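Local coordinates for protein dual function macrocyclase-peptidase POPB (Galerina marginata, PDB 5N4B) that cleaves peptide bonds on the C-terminal side of prolyl residues and macrocyclises the trimmed peptide in the biosynthesis of amanitin toxins, at residues Q105-K114 / D125-N136. The protein carries 1 engineered substitution. Residues are numbered along the deposited sequence; the frame is centred on the assembly and turned at random. Where two conformers were deposited one is given.
Sequences QSQSVLYRSK and DDNVGDVFFDPN
Tyr-111 and the turn of helix 125-128 illustrate how an aromatic side chain can bridge a strand to the helix that precedes its partner strand. From the backbone outward, Tyr-111 CB and CG lie 3.8 Å from Asp-130 O; Tyr-111 CD2 passes obliquely by Gly-129 C, and Tyr-111 CE1 meets Val-131 CG2 at 3.9 Å. Over one ring face, toward the rim, sits Val-131 N. CE2 and CZ come up to Asp-126 OD1, and Tyr-111 OH donates to Asp-126 OD1 at 2.6 Å, on the syn side but tilted out of the carboxylate plane, the ring and carboxylate planes 61° apart. Gly-129 CA comes within 3.2 Å of Arg-112 O.

Beyond the ring the strands run antiparallel. Arg-112 and Asp-130 form a hydrogen-bonded pair, Arg-112 N pointing almost straight at Asp-130 O. Toward the C-terminal end of 105-114, Lys-114 reaches over the helix terminus: its CB and CG pass Val-128 O, its CD and CE pass Asn-127 O, and a bend at its last torsion (chi4 -76°) delivers Lys-114 NZ to Asp-130 OD1 in a 2.7 Å salt bridge. In the other direction the register slips by one. Leu-110 O accepts from both Phe-132 N and Phe-133 N in its carbonyl plane, while Leu-110 CD2 touches the Phe-132 ring at its edge, 3.8 Å from Phe-132 CD2. Further on, Asn-136 ND2 donates to Gln-107 O at 2.9 Å and also to Asp-134 OD1. These two ND2 bonds hold the amide, and Asn-136 N on the same Asp-134 OD1 closes an Asx turn.

Strand 96-101 flanks the other edge of strand 109-113, and Leu-110 also packs on the bound peptide. The pairing, with its classic beta bulge at Phe-132 and Phe-133, joins the third and outermost fourth strands of a four-stranded antiparallel blade in the beta-propeller of prolyl oligopeptidases.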
ATOM      1  N   GLN A 105      19.802   5.097   1.577  1.00 11.30           N
ATOM      2  CA  GLN A 105      19.948   3.646   1.743  1.00 11.32           C
ATOM      3  C   GLN A 105      18.708   2.924   1.242  1.00 10.79           C
ATOM      4  O   GLN A 105      17.570   3.381   1.401  1.00 14.48           O
ATOM      5  CB  GLN A 105      20.236   3.302   3.214  1.00 10.98           C
ATOM      6  CG  GLN A 105      21.515   3.923   3.791  1.00 12.72           C
ATOM      7  CD  GLN A 105      21.641   3.571   5.210  1.00 12.02           C
ATOM      8  OE1 GLN A 105      21.153   4.272   6.089  1.00 12.39           O
ATOM      9  NE2 GLN A 105      22.349   2.487   5.483  1.00 14.89           N
ATOM     10  N   SER A 106      18.944   1.748   0.679  1.00 13.04           N
ATOM     11  CA  SER A 106      17.846   1.010   0.076  1.00 13.93           C
ATOM     12  C   SER A 106      16.953   0.394   1.131  1.00 14.42           C
ATOM     13  O   SER A 106      15.760   0.207   0.893  1.00 15.48           O
ATOM     14  CB  SER A 106      18.380  -0.067  -0.841  1.00 16.79           C
ATOM     15  OG  SER A 106      18.959   0.550  -2.002  1.00 16.62           O
ATOM     16  N   GLN A 107      17.512   0.086   2.298  1.00 10.23           N
ATOM     17  CA  GLN A 107      16.722  -0.384   3.432  1.00 10.91           C
ATOM     18  C   GLN A 107      17.177   0.398   4.664  1.00 10.05           C
ATOM     19  O   GLN A 107      18.380   0.588   4.881  1.00 12.17           O
ATOM     20  CB  GLN A 107      16.849  -1.891   3.700  1.00 12.55           C
ATOM     21  CG  GLN A 107      16.465  -2.800   2.528  1.00 13.78           C
ATOM     22  CD  GLN A 107      16.571  -4.270   2.854  1.00 13.30           C
ATOM     23  OE1 GLN A 107      15.726  -4.817   3.556  1.00 16.34           O
ATOM     24  NE2 GLN A 107      17.588  -4.897   2.337  1.00 16.77           N
ATOM     25  N   SER A 108      16.226   0.843   5.448  1.00 10.94           N
ATOM     26  CA  SER A 108      16.523   1.545   6.673  1.00  8.70           C
ATOM     27  C   SER A 108      16.991   0.548   7.732  1.00 10.48           C
ATOM     28  O   SER A 108      16.704  -0.645   7.671  1.00 12.92           O
ATOM     29  CB  SER A 108      15.318   2.332   7.158  1.00  9.77           C
ATOM     30  OG  SER A 108      14.986   3.259   6.142  1.00 12.85           O
ATOM     31  N   VAL A 109      17.712   1.068   8.715  1.00  9.20           N
ATOM     32  CA  VAL A 109      18.429   0.269   9.704  1.00  9.47           C
ATOM     33  C   VAL A 109      17.786   0.441  11.073  1.00  9.43           C
ATOM     34  O   VAL A 109      17.472   1.556  11.485  1.00  9.00           O
ATOM     35  CB  VAL A 109      19.908   0.685   9.757  1.00 10.64           C
ATOM     36  CG1 VAL A 109      20.661  -0.088  10.794  1.00 11.34           C
ATOM     37  CG2 VAL A 109      20.511   0.475   8.353  1.00 11.23           C
ATOM     38  N   LEU A 110      17.601  -0.672  11.777  1.00  9.48           N
ATOM     39  CA  LEU A 110      16.992  -0.664  13.095  1.00  8.65           C
ATOM     40  C   LEU A 110      18.069  -0.388  14.139  1.00  9.43           C
ATOM     41  O   LEU A 110      18.997  -1.188  14.330  1.00 11.27           O
ATOM     42  CB  LEU A 110      16.280  -1.985  13.359  1.00  9.03           C
ATOM     43  CG  LEU A 110      15.381  -2.154  14.562  1.00 11.53           C
ATOM     44  CD1 LEU A 110      14.360  -0.991  14.656  1.00 12.66           C
ATOM     45  CD2 LEU A 110      14.665  -3.507  14.510  1.00 12.41           C
ATOM     46  N   TYR A 111      17.899   0.694  14.864  1.00  9.16           N
ATOM     47  CA  TYR A 111      18.783   1.164  15.925  1.00  9.85           C
ATOM     48  C   TYR A 111      18.195   0.880  17.294  1.00 10.22           C
ATOM     49  O   TYR A 111      16.976   0.824  17.458  1.00 10.79           O
ATOM     50  CB  TYR A 111      18.981   2.687  15.802  1.00 10.36           C
ATOM     51  CG  TYR A 111      20.154   3.085  14.914  1.00 11.57           C
ATOM     52  CD1 TYR A 111      20.196   2.748  13.591  1.00 11.73           C
ATOM     53  CD2 TYR A 111      21.212   3.759  15.412  1.00 15.35           C
ATOM     54  CE1 TYR A 111      21.291   3.067  12.775  1.00 13.21           C
ATOM     55  CE2 TYR A 111      22.294   4.106  14.603  1.00 16.94           C
ATOM     56  CZ  TYR A 111      22.315   3.728  13.292  1.00 13.37           C
ATOM     57  OH  TYR A 111      23.422   4.045  12.514  1.00 18.16           O
ATOM     58  N   ARG A 112      19.091   0.736  18.197  1.00 11.63           N
ATOM     59  CA  ARG A 112      18.734   0.603  19.728  0.50 12.03           C
ATOM     60  C   ARG A 112      19.463   1.626  20.583  1.00 11.58           C
ATOM     61  O   ARG A 112      20.626   1.937  20.412  1.00 13.33           O
ATOM     62  CB  ARG A 112      19.408  -0.717  20.153  0.50 14.02           C
ATOM     63  CG  ARG A 112      19.298  -1.084  21.648  0.50 15.00           C
ATOM     64  CD  ARG A 112      19.973  -2.431  22.006  0.50 19.67           C
ATOM     65  NE  ARG A 112      19.839  -2.739  23.455  0.50 22.86           N
ATOM     66  CZ  ARG A 112      20.671  -2.312  24.427  0.50 18.63           C
ATOM     67  NH1 ARG A 112      20.531  -2.737  25.690  0.50 26.13           N
ATOM     68  NH2 ARG A 112      21.642  -1.469  24.142  0.50 27.33           N
ATOM     69  N   SER A 113      18.710   2.228  21.453  1.00 11.93           N
ATOM     70  CA  SER A 113      19.282   3.276  22.280  1.00 14.09           C
ATOM     71  C   SER A 113      20.443   2.738  23.110  1.00 13.18           C
ATOM     72  O   SER A 113      20.396   1.627  23.626  1.00 15.62           O
ATOM     73  CB  SER A 113      18.212   3.912  23.188  1.00 12.69           C
ATOM     74  OG  SER A 113      17.630   2.986  24.094  1.00 13.63           O
ATOM     75  N   LYS A 114      21.469   3.571  23.223  1.00 17.72           N
ATOM     76  CA  LYS A 114      22.602   3.249  24.081  1.00 20.15           C
ATOM     77  C   LYS A 114      22.173   3.151  25.532  1.00 22.48           C
ATOM     78  O   LYS A 114      22.650   2.278  26.266  1.00 26.62           O
ATOM     79  CB  LYS A 114      23.668   4.347  23.934  1.00 23.05           C
ATOM     80  CG  LYS A 114      24.314   4.404  22.538  1.00 23.17           C
ATOM     81  CD  LYS A 114      25.337   5.515  22.458  1.00 24.91           C
ATOM     82  CE  LYS A 114      25.896   5.708  21.084  1.00 32.75           C
ATOM     83  NZ  LYS A 114      26.859   4.656  20.791  1.00 39.34           N
ATOM     84  N   ASP A 125      21.203  10.366  15.606  1.00 20.68           N
ATOM     85  CA  ASP A 125      20.889   8.952  15.758  1.00 18.01           C
ATOM     86  C   ASP A 125      22.108   8.106  16.153  1.00 19.46           C
ATOM     87  O   ASP A 125      22.002   7.240  17.022  1.00 20.15           O
ATOM     88  CB  ASP A 125      20.278   8.437  14.469  1.00 17.95           C
ATOM     89  CG  ASP A 125      18.974   9.119  14.173  1.00 18.58           C
ATOM     90  OD1 ASP A 125      18.995  10.315  13.773  1.00 20.30           O
ATOM     91  OD2 ASP A 125      17.905   8.489  14.412  1.00 17.13           O
ATOM     92  N   ASP A 126      23.260   8.326  15.506  1.00 21.11           N
ATOM     93  CA  ASP A 126      24.472   7.567  15.832  1.00 24.12           C
ATOM     94  C   ASP A 126      25.104   7.957  17.151  1.00 23.96           C
ATOM     95  O   ASP A 126      25.940   7.216  17.669  1.00 30.18           O
ATOM     96  CB  ASP A 126      25.512   7.729  14.743  1.00 29.64           C
ATOM     97  CG  ASP A 126      25.224   6.857  13.590  1.00 31.86           C
ATOM     98  OD1 ASP A 126      25.109   5.621  13.799  1.00 25.95           O
ATOM     99  OD2 ASP A 126      25.098   7.398  12.479  1.00 35.20           O
ATOM    100  N   ASN A 127      24.758   9.094  17.684  1.00 23.56           N
ATOM    101  CA  ASN A 127      25.235   9.469  18.995  1.00 26.30           C
ATOM    102  C   ASN A 127      24.368   8.952  20.116  1.00 25.73           C
ATOM    103  O   ASN A 127      24.843   8.881  21.254  1.00 28.82           O
ATOM    104  CB  ASN A 127      25.321  10.980  19.086  1.00 26.90           C
ATOM    105  CG  ASN A 127      26.475  11.543  18.259  1.00 33.55           C
ATOM    106  OD1 ASN A 127      27.556  10.966  18.225  1.00 33.34           O
ATOM    107  ND2 ASN A 127      26.227  12.641  17.563  1.00 36.99           N
ATOM    108  N   VAL A 128      23.100   8.613  19.845  1.00 20.87           N
ATOM    109  CA  VAL A 128      22.204   8.136  20.892  1.00 18.93           C
ATOM    110  C   VAL A 128      21.842   6.660  20.741  1.00 19.11           C
ATOM    111  O   VAL A 128      21.199   6.089  21.644  1.00 19.24           O
ATOM    112  CB  VAL A 128      20.917   8.977  20.999  1.00 19.87           C
ATOM    113  CG1 VAL A 128      21.204  10.467  21.289  1.00 23.45           C
ATOM    114  CG2 VAL A 128      20.060   8.822  19.752  1.00 18.94           C
ATOM    115  N   GLY A 129      22.239   6.023  19.636  1.00 18.08           N
ATOM    116  CA  GLY A 129      21.906   4.635  19.372  1.00 16.62           C
ATOM    117  C   GLY A 129      23.014   3.910  18.658  1.00 15.89           C
ATOM    118  O   GLY A 129      23.981   4.523  18.180  1.00 20.54           O
ATOM    119  N   ASP A 130      22.928   2.594  18.715  1.00 17.35           N
ATOM    120  CA  ASP A 130      23.823   1.708  17.981  1.00 19.77           C
ATOM    121  C   ASP A 130      22.967   0.842  17.058  1.00 18.13           C
ATOM    122  O   ASP A 130      21.770   0.630  17.288  1.00 16.09           O
ATOM    123  CB  ASP A 130      24.587   0.717  18.908  1.00 25.72           C
ATOM    124  CG  ASP A 130      25.290   1.371  20.114  1.00 33.10           C
ATOM    125  OD1 ASP A 130      26.080   2.267  19.872  1.00 33.94           O
ATOM    126  OD2 ASP A 130      25.018   0.961  21.282  1.00 42.49           O
ATOM    127  N   VAL A 131      23.557   0.302  15.998  1.00 16.82           N
ATOM    128  CA  VAL A 131      22.843  -0.609  15.116  1.00 14.05           C
ATOM    129  C   VAL A 131      22.440  -1.838  15.896  1.00 14.49           C
ATOM    130  O   VAL A 131      23.265  -2.465  16.572  1.00 18.69           O
ATOM    131  CB  VAL A 131      23.713  -0.980  13.902  1.00 16.47           C
ATOM    132  CG1 VAL A 131      23.078  -2.085  13.080  1.00 15.28           C
ATOM    133  CG2 VAL A 131      24.039   0.246  13.058  1.00 20.06           C
ATOM    134  N   PHE A 132      21.176  -2.239  15.750  1.00 13.54           N
ATOM    135  CA  PHE A 132      20.690  -3.542  16.174  1.00 12.80           C
ATOM    136  C   PHE A 132      20.492  -4.478  14.990  1.00 14.61           C
ATOM    137  O   PHE A 132      20.950  -5.629  15.020  1.00 17.04           O
ATOM    138  CB  PHE A 132      19.391  -3.465  17.031  1.00 13.92           C
ATOM    139  CG  PHE A 132      18.717  -4.761  17.158  1.00 13.22           C
ATOM    140  CD1 PHE A 132      19.374  -5.829  17.718  1.00 15.76           C
ATOM    141  CD2 PHE A 132      17.461  -5.001  16.621  1.00 13.39           C
ATOM    142  CE1 PHE A 132      18.812  -7.058  17.738  1.00 15.35           C
ATOM    143  CE2 PHE A 132      16.904  -6.210  16.648  1.00 13.14           C
ATOM    144  CZ  PHE A 132      17.538  -7.258  17.213  1.00 15.08           C
ATOM    145  N   PHE A 133      19.848  -4.017  13.924  1.00 13.22           N
ATOM    146  CA  PHE A 133      19.530  -4.916  12.820  1.00 11.92           C
ATOM    147  C   PHE A 133      19.600  -4.135  11.529  1.00 11.98           C
ATOM    148  O   PHE A 133      18.765  -3.241  11.281  1.00 12.27           O
ATOM    149  CB  PHE A 133      18.148  -5.568  12.998  1.00 12.08           C
ATOM    150  CG  PHE A 133      17.818  -6.584  11.956  1.00 13.41           C
ATOM    151  CD1 PHE A 133      18.274  -7.886  12.097  1.00 15.78           C
ATOM    152  CD2 PHE A 133      17.099  -6.265  10.832  1.00 19.06           C
ATOM    153  CE1 PHE A 133      17.999  -8.865  11.159  1.00 19.82           C
ATOM    154  CE2 PHE A 133      16.833  -7.292   9.878  1.00 18.18           C
ATOM    155  CZ  PHE A 133      17.327  -8.557  10.072  1.00 16.87           C
ATOM    156  N   ASP A 134      20.596  -4.456  10.710  1.00 12.89           N
ATOM    157  CA  ASP A 134      20.822  -3.799   9.418  1.00 13.60           C
ATOM    158  C   ASP A 134      20.378  -4.748   8.309  1.00 13.35           C
ATOM    159  O   ASP A 134      21.117  -5.682   7.957  1.00 14.72           O
ATOM    160  CB  ASP A 134      22.290  -3.419   9.250  1.00 14.67           C
ATOM    161  CG  ASP A 134      22.562  -2.686   7.960  1.00 16.21           C
ATOM    162  OD1 ASP A 134      21.647  -2.644   7.116  1.00 14.74           O
ATOM    163  OD2 ASP A 134      23.689  -2.158   7.795  1.00 19.51           O
ATOM    164  N   PRO A 135      19.186  -4.587   7.744  1.00 12.39           N
ATOM    165  CA  PRO A 135      18.746  -5.562   6.739  1.00 13.89           C
ATOM    166  C   PRO A 135      19.603  -5.547   5.494  1.00 16.24           C
ATOM    167  O   PRO A 135      19.538  -6.504   4.695  1.00 17.17           O
ATOM    168  CB  PRO A 135      17.306  -5.140   6.443  1.00 15.79           C
ATOM    169  CG  PRO A 135      16.996  -4.012   7.200  1.00 17.27           C
ATOM    170  CD  PRO A 135      18.194  -3.540   7.976  1.00 14.73           C
ATOM    171  N   ASN A 136      20.394  -4.498   5.267  1.00 14.75           N
ATOM    172  CA  ASN A 136      21.204  -4.474   4.075  1.00 16.40           C
ATOM    173  C   ASN A 136      22.262  -5.561   4.112  1.00 21.34           C
ATOM    174  O   ASN A 136      22.855  -5.843   3.064  1.00 26.19           O
ATOM    175  CB  ASN A 136      21.856  -3.099   3.908  1.00 17.63           C
ATOM    176  CG  ASN A 136      20.844  -1.974   3.803  1.00 19.99           C
ATOM    177  OD1 ASN A 136      20.225  -1.770   2.755  1.00 20.01           O
ATOM    178  ND2 ASN A 136      20.676  -1.233   4.864  1.00 15.48           N
TER
HETATM  179  O   HOH W   1      23.967   0.708   7.557  1.00 21.46           O
HETATM  180  O   HOH W   2      21.731   0.615   0.872  1.00 25.71           O
HETATM  181  O   HOH W   3      19.599  -3.587   0.756  1.00 21.72           O
HETATM  182  O   HOH W   4      24.815   6.353  10.291  1.00 22.25           O
HETATM  183  O   HOH W   5      22.550   0.097  21.523  1.00 25.96           O
HETATM  184  O   HOH W   6      28.256   5.752  18.385  1.00 30.00           O